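Local coordinates for putative fumarylacetoacetate hydrolase family protein (Yersinia pestis, PDB 3S52) that is of unknown function but belongs to the fumarylacetoacetate hydrolase family, whose fold is rich in beta strands, and assembles from two copies of the chain, at residues A[21-26]-A[176-181]; A[140-145]-A[210-215]. One frame throughout, in Å; residues are numbered along the deposited sequence.

Interaction 1: A[21-26]-A[176-181]; sequences KVVCVG and SYMSRF
Met178, a selenomethionine, reaches from its helix to Val23 on strand 21-26, and the two side chains meet tip to tip. Within the helix, the carbonyl oxygen of Ser176 takes the hydroxyl of Ser179: Ser179 OG lies 2.7 Å from Ser176 O, tilted 19° from the carbonyl plane, while Ser176 OG and Ser179 OG also bond to the backbone of Ala87. Met178 then points toward the strand. Its CG lies anti to its own carbonyl carbon (chi1 -66°), and the extended chain beyond carries Met178 SE to 3.7 Å from Val23 CG1. The terminal methyl runs on past that branch toward the strand backbone, Met178 CE standing 3.8 Å from Cys24 C. On Val25 the same Met178 CE comes within 4.1 Å of CB. A single long side chain thus bridges the gap between two backbones whose nearest alpha carbons, of Val23 and Met178, are 7.7 Å apart. Phe181 ends the segment facing another subunit, its ring stacked on Phe67 of that second chain. The strand lies between strands 45-50 and 189-191 of the mixed sheet, and Met178 also touches Leu46 and Val190 on these neighbours, so the helix packs over all three.

Interaction 2: A[140-145]-A[210-215]; sequences AEFGDA and MLNGKT. With SO4 (sulfate ion), chain F.
Phe142 meets the beta turn of 210-215 through the CE2 and CZ side of its ring, Leu211 coming at the edge and obliquely, Asn212 over one face. The apolar part is made with Leu211: Leu211 CD2 lies 3.7 Å from Phe142 CE2, approaching obliquely, while Leu211 CG sits in the ring plane at the edge. Phe142 holds its CG anti to the backbone N (chi1 -168°), which swings the ring out from the helix end toward the turn. Ile137 touches both side chains, and Tyr99 meets the Phe142 ring from strand 96-107.

The polar part belongs to Asn212. Asn212 ND2 stands over one face of the ring, 3.6 Å from Phe142 CE2, with amide and ring planes 37° apart. The other end of the amide is held separately, since OD1 accepts a hydrogen bond from Asp149 N.

Backbone bonds shape the hairpin that carries these side chains, a two-residue beta hairpin. Leu211 N lies 2.8 Å from Lys214 O and the return bond closes a type II' turn over Asn212 and Gly213, joining strands 206-211 and 214-219 of the four-stranded antiparallel sheet. The end of helix 139-142 packs on this hairpin, and Leu211 also touches Ile137 and Val101 of the mixed sheet.

Hydrogen bonds hold a sulfate, probably from the crystallisation liquor, beside Lys214 and Thr215, away from the Phe142 ring. Lys214 bends at chi3 and chi4 to bring Lys214 NZ within 2.7 Å of sulfate O3, Thr215 N reaches O4, and Trp10 NE1 is a further partner.

The centres of the two contacts are 22 Å apart, and their nearest atoms, about 12 Å apart, do not touch. Along the chain their segments alternate: 21-26, 140-145, 176-181, 210-215, and all four belong to the fumarylacetoacetate hydrolase family region. Interaction 1 lays helix 171-181 on the mixed sheet, whereas interaction 2 sets the short helix 139-142 against a hairpin of the separate four-stranded sheet. The mixed sheet borders both, since Ile137 and Tyr99 on its strands touch side chains of interaction 2. Their surroundings differ: helix 171-181 packs on its own sheet and also carries residues that meet the second subunit, while interaction 2 is built within one chain.

Interaction 1: A[21-26]-A[176-181]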
loop_
_atom_site.group_PDB
_atom_site.type_symbol
_atom_site.label_atom_id
_atom_site.label_comp_id
_atom_site.label_asym_id
_atom_site.label_seq_id
_atom_site.Cartn_x
_atom_site.Cartn_y
_atom_site.Cartn_z
ATOM N N LYS A 21 -2.127 7.035 3.682
ATOM C CA LYS A 21 -2.417 6.100 2.594
ATOM C C LYS A 21 -3.708 6.428 1.860
ATOM O O LYS A 21 -4.510 7.262 2.302
ATOM C CB LYS A 21 -2.464 4.645 3.101
ATOM C CG LYS A 21 -3.621 4.349 4.091
ATOM C CD LYS A 21 -3.626 2.871 4.526
ATOM C CE LYS A 21 -4.632 2.613 5.671
ATOM N NZ LYS A 21 -4.319 3.407 6.912
ATOM N N VAL A 22 -3.892 5.736 0.741
ATOM C CA VAL A 22 -5.081 5.826 -0.093
ATOM C C VAL A 22 -5.584 4.391 -0.294
ATOM O O VAL A 22 -4.842 3.552 -0.790
ATOM C CB VAL A 22 -4.717 6.437 -1.458
ATOM C CG1 VAL A 22 -5.962 6.658 -2.312
ATOM C CG2 VAL A 22 -3.965 7.728 -1.259
ATOM N N VAL A 23 -6.812 4.100 0.138
ATOM C CA VAL A 23 -7.405 2.770 -0.030
ATOM C C VAL A 23 -8.374 2.866 -1.189
ATOM O O VAL A 23 -9.168 3.793 -1.267
ATOM C CB VAL A 23 -8.087 2.262 1.264
ATOM C CG1 VAL A 23 -8.557 0.788 1.115
ATOM C CG2 VAL A 23 -7.141 2.384 2.433
ATOM N N CYS A 24 -8.272 1.924 -2.113
ATOM C CA CYS A 24 -8.897 2.058 -3.421
ATOM C C CYS A 24 -9.696 0.834 -3.735
ATOM O O CYS A 24 -9.395 -0.245 -3.230
ATOM C CB CYS A 24 -7.821 2.206 -4.505
ATOM S SG CYS A 24 -6.622 3.522 -4.199
ATOM N N VAL A 25 -10.707 0.989 -4.589
ATOM C CA VAL A 25 -11.489 -0.161 -5.021
ATOM C C VAL A 25 -11.378 -0.371 -6.531
ATOM O O VAL A 25 -11.478 0.578 -7.302
ATOM C CB VAL A 25 -12.968 -0.028 -4.621
ATOM C CG1 VAL A 25 -13.641 1.179 -5.346
ATOM C CG2 VAL A 25 -13.709 -1.334 -4.899
ATOM N N GLY A 26 -11.164 -1.612 -6.957
ATOM C CA GLY A 26 -11.177 -1.916 -8.385
ATOM C C GLY A 26 -12.520 -2.488 -8.802
ATOM O O GLY A 26 -13.295 -2.951 -7.961
ATOM N N SER A 176 -17.044 1.063 5.012
ATOM C CA SER A 176 -17.265 0.179 6.138
ATOM C C SER A 176 -16.490 -1.111 5.903
ATOM O O SER A 176 -15.728 -1.565 6.757
ATOM C CB SER A 176 -18.761 -0.099 6.305
ATOM O OG SER A 176 -18.989 -1.003 7.363
ATOM N N TYR A 177 -16.673 -1.688 4.725
ATOM C CA TYR A 177 -15.954 -2.901 4.355
ATOM C C TYR A 177 -14.424 -2.759 4.463
ATOM O O TYR A 177 -13.764 -3.592 5.109
ATOM C CB TYR A 177 -16.370 -3.362 2.953
ATOM C CG TYR A 177 -15.634 -4.593 2.483
ATOM C CD1 TYR A 177 -15.888 -5.845 3.044
ATOM C CD2 TYR A 177 -14.669 -4.504 1.495
ATOM C CE1 TYR A 177 -15.196 -6.981 2.614
ATOM C CE2 TYR A 177 -13.981 -5.630 1.052
ATOM C CZ TYR A 177 -14.245 -6.862 1.611
ATOM O OH TYR A 177 -13.540 -7.966 1.159
HETATM N N MSE A 178 -13.865 -1.713 3.854
HETATM C CA MSE A 178 -12.412 -1.468 3.908
HETATM C C MSE A 178 -11.896 -1.449 5.346
HETATM O O MSE A 178 -10.821 -1.956 5.647
HETATM C CB MSE A 178 -12.040 -0.134 3.246
HETATM C CG MSE A 178 -12.287 -0.064 1.754
HETATM SE SE MSE A 178 -12.159 1.807 1.106
HETATM C CE MSE A 178 -12.098 1.409 -0.846
ATOM N N SER A 179 -12.663 -0.847 6.235
ATOM C CA SER A 179 -12.223 -0.692 7.627
ATOM C C SER A 179 -12.174 -2.033 8.370
ATOM O O SER A 179 -11.665 -2.086 9.480
ATOM C CB SER A 179 -13.142 0.273 8.386
ATOM O OG SER A 179 -14.369 -0.366 8.750
ATOM N N ARG A 180 -12.706 -3.108 7.779
ATOM C CA ARG A 180 -12.597 -4.428 8.407
ATOM C C ARG A 180 -11.168 -4.927 8.287
ATOM O O ARG A 180 -10.696 -5.686 9.115
ATOM C CB ARG A 180 -13.525 -5.447 7.751
ATOM C CG ARG A 180 -15.020 -5.218 7.987
ATOM C CD ARG A 180 -15.832 -6.336 7.315
ATOM N NE ARG A 180 -15.426 -7.649 7.814
ATOM C CZ ARG A 180 -15.570 -8.788 7.147
ATOM N NH1 ARG A 180 -16.108 -8.794 5.932
ATOM N NH2 ARG A 180 -15.164 -9.924 7.698
ATOM N N PHE A 181 -10.489 -4.485 7.236
ATOM C CA PHE A 181 -9.110 -4.883 6.944
ATOM C C PHE A 181 -8.113 -3.836 7.420
ATOM O O PHE A 181 -7.098 -4.175 8.031
ATOM C CB PHE A 181 -8.905 -5.208 5.453
ATOM C CG PHE A 181 -9.629 -6.446 5.011
ATOM C CD1 PHE A 181 -8.992 -7.689 5.040
ATOM C CD2 PHE A 181 -10.955 -6.380 4.603
ATOM C CE1 PHE A 181 -9.656 -8.837 4.642
ATOM C CE2 PHE A 181 -11.630 -7.514 4.203
ATOM C CZ PHE A 181 -10.983 -8.753 4.223
#

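Interaction 2: A[140-145]-A[210-215]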
loop_
_atom_site.group_PDB
_atom_site.type_symbol
_atom_site.label_atom_id
_atom_site.label_comp_id
_atom_site.label_asym_id
_atom_site.label_seq_id
_atom_site.Cartn_x
_atom_site.Cartn_y
_atom_site.Cartn_z
ATOM N N ALA A 140 -20.545 19.713 3.733
ATOM C CA ALA A 140 -21.705 20.619 3.735
ATOM C C ALA A 140 -22.058 21.245 2.376
ATOM O O ALA A 140 -23.216 21.562 2.127
ATOM C CB ALA A 140 -21.515 21.716 4.772
ATOM N N GLU A 141 -21.067 21.474 1.520
ATOM C CA GLU A 141 -21.334 22.063 0.211
ATOM C C GLU A 141 -21.421 21.036 -0.921
ATOM O O GLU A 141 -21.754 21.390 -2.055
ATOM C CB GLU A 141 -20.244 23.097 -0.138
ATOM C CG GLU A 141 -20.008 24.153 0.939
ATOM C CD GLU A 141 -21.232 25.044 1.179
ATOM O OE1 GLU A 141 -22.054 25.205 0.247
ATOM O OE2 GLU A 141 -21.376 25.585 2.299
ATOM N N PHE A 142 -21.117 19.773 -0.632
ATOM C CA PHE A 142 -20.930 18.807 -1.720
ATOM C C PHE A 142 -22.223 18.186 -2.255
ATOM O O PHE A 142 -22.287 17.771 -3.403
ATOM C CB PHE A 142 -19.910 17.719 -1.355
ATOM C CG PHE A 142 -19.471 16.890 -2.540
ATOM C CD1 PHE A 142 -19.925 15.594 -2.708
ATOM C CD2 PHE A 142 -18.645 17.434 -3.508
ATOM C CE1 PHE A 142 -19.525 14.832 -3.799
ATOM C CE2 PHE A 142 -18.256 16.702 -4.601
ATOM C CZ PHE A 142 -18.692 15.391 -4.752
ATOM N N GLY A 143 -23.245 18.106 -1.418
ATOM C CA GLY A 143 -24.487 17.477 -1.832
ATOM C C GLY A 143 -24.427 15.963 -1.693
ATOM O O GLY A 143 -23.635 15.429 -0.911
ATOM N N ASP A 144 -25.243 15.267 -2.477
ATOM C CA ASP A 144 -25.326 13.823 -2.378
ATOM C C ASP A 144 -24.133 13.227 -3.100
ATOM O O ASP A 144 -24.013 13.319 -4.321
ATOM C CB ASP A 144 -26.626 13.339 -3.020
ATOM C CG ASP A 144 -26.813 11.830 -2.914
ATOM O OD1 ASP A 144 -25.867 11.121 -2.507
ATOM O OD2 ASP A 144 -27.918 11.353 -3.259
ATOM N N ALA A 145 -23.252 12.602 -2.324
ATOM C CA ALA A 145 -22.005 12.017 -2.817
ATOM C C ALA A 145 -22.235 10.903 -3.833
ATOM O O ALA A 145 -21.468 10.743 -4.780
ATOM C CB ALA A 145 -21.160 11.514 -1.655
HETATM N N MSE A 210 -13.507 17.542 -14.163
HETATM C CA MSE A 210 -14.628 18.173 -13.483
HETATM C C MSE A 210 -15.297 17.267 -12.472
HETATM O O MSE A 210 -15.475 16.070 -12.712
HETATM C CB MSE A 210 -15.639 18.695 -14.480
HETATM C CG MSE A 210 -15.301 20.086 -14.975
HETATM SE SE MSE A 210 -16.579 20.675 -16.306
HETATM C CE MSE A 210 -15.659 19.959 -17.860
ATOM N N LEU A 211 -15.626 17.855 -11.327
ATOM C CA LEU A 211 -16.317 17.148 -10.256
ATOM C C LEU A 211 -17.541 17.998 -9.995
ATOM O O LEU A 211 -17.429 19.144 -9.538
ATOM C CB LEU A 211 -15.444 17.057 -9.005
ATOM C CG LEU A 211 -16.073 16.388 -7.780
ATOM C CD1 LEU A 211 -16.436 14.939 -8.081
ATOM C CD2 LEU A 211 -15.125 16.458 -6.581
ATOM N N ASN A 212 -18.699 17.437 -10.311
ATOM C CA ASN A 212 -19.908 18.219 -10.438
ATOM C C ASN A 212 -19.593 19.463 -11.249
ATOM O O ASN A 212 -18.975 19.364 -12.305
ATOM C CB ASN A 212 -20.480 18.538 -9.070
ATOM C CG ASN A 212 -21.026 17.296 -8.387
ATOM O OD1 ASN A 212 -21.562 16.398 -9.050
ATOM N ND2 ASN A 212 -20.882 17.229 -7.070
ATOM N N GLY A 213 -19.983 20.629 -10.750
ATOM C CA GLY A 213 -19.767 21.853 -11.497
ATOM C C GLY A 213 -18.405 22.510 -11.300
ATOM O O GLY A 213 -18.248 23.705 -11.575
ATOM N N LYS A 214 -17.415 21.754 -10.832
ATOM C CA LYS A 214 -16.154 22.384 -10.459
ATOM C C LYS A 214 -14.992 21.811 -11.248
ATOM O O LYS A 214 -14.902 20.599 -11.428
ATOM C CB LYS A 214 -15.927 22.265 -8.957
ATOM C CG LYS A 214 -17.069 22.868 -8.157
ATOM C CD LYS A 214 -16.869 22.681 -6.674
ATOM C CE LYS A 214 -15.712 23.524 -6.174
ATOM N NZ LYS A 214 -15.897 24.956 -6.490
ATOM N N THR A 215 -14.101 22.690 -11.698
ATOM C CA THR A 215 -13.084 22.324 -12.682
ATOM C C THR A 215 -11.628 22.473 -12.216
ATOM O O THR A 215 -11.281 23.446 -11.552
ATOM C CB THR A 215 -13.281 23.163 -13.954
ATOM O OG1 THR A 215 -14.598 22.930 -14.463
ATOM C CG2 THR A 215 -12.258 22.800 -15.014
HETATM S S SO4 F . -14.443 26.246 -9.763
HETATM O O1 SO4 F . -14.912 26.604 -11.101
HETATM O O2 SO4 F . -13.930 27.428 -9.074
HETATM O O3 SO4 F . -15.572 25.698 -9.015
HETATM O O4 SO4 F . -13.364 25.270 -9.879
#